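PDB 2QF4: cell shape-determining protein MreC, which helps to form and maintain cell shape, probably as part of the elongasome that synthesises peripheral peptidoglycan. Local coordinates for residues G46-V51 / V61-N66. Numbering follows the deposited sequence.
Sequences GLIGSV and VNLLTN
The peptide group joining Ile48 to Gly49 lies between Leu63, the last residue of the facing strand, and Leu64, just after it. Over one face stands Leu64, its CG 3.7 Å from Ile48 C; from the other face, near the oxygen, comes Leu63 CD2, 3.4 Å from Ile48 O. Leu64 N, though past the end of strand 59-63, still reaches this oxygen from the Leu64 face, giving a hydrogen bond of 3.1 Å that stands 40° out of the carbonyl plane. Leu64 CD1 continues across Leu47, meeting its CD2 at 3.8 Å, roughly at right angles. On the other side, Ile48 holds CG1 between its own backbone N and C (chi1 63°), from where CD1 runs alongside Leu63 CD2 and across Val61 CG1.

Further along, Ser50 and Asn62 form a hydrogen-bonded antiparallel pair: Asn62 N lies 2.8 Å from Ser50 O, and Ser50 N 3.0 Å from Asn62 O. Their side chains share a sheet face, where one water bridges Ser50 OG and Asn62 O. Beyond the strand, Asn66 ND2 bonds Leu63 O at 2.9 Å, bracing a type I turn. Leu64 also touches Leu151 of the second barrel. Ile48 and Gly49, both facing Ala41, make a classic beta bulge against strand 40-43; strand 46-54 also forms a hairpin with 59-63, within the first of two six-stranded antiparallel barrels that give this major periplasmic domain its alpha-lytic protease fold.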
loop_
_atom_site.group_PDB
_atom_site.type_symbol
_atom_site.label_atom_id
_atom_site.label_comp_id
_atom_site.label_asym_id
_atom_site.label_seq_id
_atom_site.Cartn_x
_atom_site.Cartn_y
_atom_site.Cartn_z
ATOM N N GLY A 46 9.474 2.994 0.705
ATOM C CA GLY A 46 8.087 3.189 0.368
ATOM C C GLY A 46 7.288 1.908 0.278
ATOM O O GLY A 46 7.817 0.783 0.204
ATOM N N LEU A 47 5.970 2.079 0.247
ATOM C CA LEU A 47 5.064 0.929 0.155
ATOM C C LEU A 47 5.166 0.248 -1.199
ATOM O O LEU A 47 5.080 0.884 -2.237
ATOM C CB LEU A 47 3.626 1.399 0.341
ATOM C CG LEU A 47 2.593 0.272 0.517
ATOM C CD1 LEU A 47 2.855 -0.517 1.822
ATOM C CD2 LEU A 47 1.174 0.835 0.458
ATOM N N ILE A 48 5.336 -1.074 -1.164
ATOM C CA ILE A 48 5.348 -1.869 -2.407
ATOM C C ILE A 48 4.289 -2.947 -2.468
ATOM O O ILE A 48 4.050 -3.473 -3.531
ATOM C CB ILE A 48 6.762 -2.402 -2.742
ATOM C CG1 ILE A 48 7.313 -3.369 -1.686
ATOM C CG2 ILE A 48 7.726 -1.221 -2.960
ATOM C CD1 ILE A 48 6.764 -4.777 -1.793
ATOM N N GLY A 49 3.593 -3.227 -1.381
ATOM C CA GLY A 49 2.585 -4.253 -1.390
ATOM C C GLY A 49 2.029 -4.537 -0.014
ATOM O O GLY A 49 2.338 -3.852 0.941
ATOM N N SER A 50 1.216 -5.586 0.036
ATOM C CA SER A 50 0.525 -6.034 1.256
ATOM C C SER A 50 0.698 -7.531 1.376
ATOM O O SER A 50 0.776 -8.223 0.365
ATOM C CB SER A 50 -0.956 -5.649 1.218
ATOM O OG SER A 50 -1.549 -6.090 0.011
ATOM N N VAL A 51 0.775 -8.035 2.605
ATOM C CA VAL A 51 0.860 -9.477 2.791
ATOM C C VAL A 51 -0.451 -10.099 2.359
ATOM O O VAL A 51 -1.521 -9.676 2.816
ATOM C CB VAL A 51 1.201 -9.846 4.263
ATOM C CG1 VAL A 51 0.990 -11.324 4.541
ATOM C CG2 VAL A 51 2.623 -9.406 4.616
ATOM N N VAL A 61 3.569 -11.622 -0.872
ATOM C CA VAL A 61 3.276 -10.198 -0.904
ATOM C C VAL A 61 2.602 -9.864 -2.232
ATOM O O VAL A 61 3.137 -10.171 -3.296
ATOM C CB VAL A 61 4.556 -9.366 -0.758
ATOM C CG1 VAL A 61 4.296 -7.858 -1.003
ATOM C CG2 VAL A 61 5.182 -9.602 0.609
ATOM N N ASN A 62 1.413 -9.262 -2.165
ATOM C CA ASN A 62 0.682 -8.783 -3.323
ATOM C C ASN A 62 1.136 -7.388 -3.655
ATOM O O ASN A 62 1.058 -6.487 -2.810
ATOM C CB ASN A 62 -0.793 -8.774 -3.024
ATOM C CG ASN A 62 -1.601 -8.574 -4.260
ATOM O OD1 ASN A 62 -2.341 -7.615 -4.362
ATOM N ND2 ASN A 62 -1.417 -9.438 -5.231
ATOM N N LEU A 63 1.646 -7.205 -4.864
ATOM C CA LEU A 63 2.221 -5.920 -5.202
ATOM C C LEU A 63 1.139 -4.868 -5.505
ATOM O O LEU A 63 0.039 -5.168 -5.945
ATOM C CB LEU A 63 3.216 -6.051 -6.374
ATOM C CG LEU A 63 4.451 -6.928 -6.064
ATOM C CD1 LEU A 63 5.331 -7.046 -7.320
ATOM C CD2 LEU A 63 5.296 -6.340 -4.942
ATOM N N LEU A 64 1.530 -3.614 -5.389
ATOM C CA LEU A 64 0.613 -2.503 -5.664
ATOM C C LEU A 64 0.322 -2.271 -7.133
ATOM O O LEU A 64 -0.577 -1.503 -7.465
ATOM C CB LEU A 64 1.185 -1.195 -5.101
ATOM C CG LEU A 64 1.309 -1.072 -3.584
ATOM C CD1 LEU A 64 1.762 0.367 -3.257
ATOM C CD2 LEU A 64 0.020 -1.424 -2.844
ATOM N N THR A 65 1.072 -2.900 -8.019
ATOM C CA THR A 65 0.909 -2.711 -9.462
ATOM C C THR A 65 -0.116 -3.655 -10.101
ATOM O O THR A 65 -0.273 -3.629 -11.304
ATOM C CB THR A 65 2.271 -2.835 -10.125
ATOM O OG1 THR A 65 2.881 -4.059 -9.690
ATOM C CG2 THR A 65 3.170 -1.646 -9.748
ATOM N N ASN A 66 -0.849 -4.425 -9.290
ATOM C CA ASN A 66 -1.939 -5.236 -9.811
ATOM C C ASN A 66 -3.109 -4.401 -10.289
ATOM O O ASN A 66 -3.519 -3.441 -9.651
ATOM C CB ASN A 66 -2.373 -6.254 -8.789
ATOM C CG ASN A 66 -1.396 -7.362 -8.707
ATOM O OD1 ASN A 66 -1.276 -8.159 -9.653
ATOM N ND2 ASN A 66 -0.659 -7.434 -7.617
HETATM O O HOH W 1 -1.417 -4.950 -2.594
#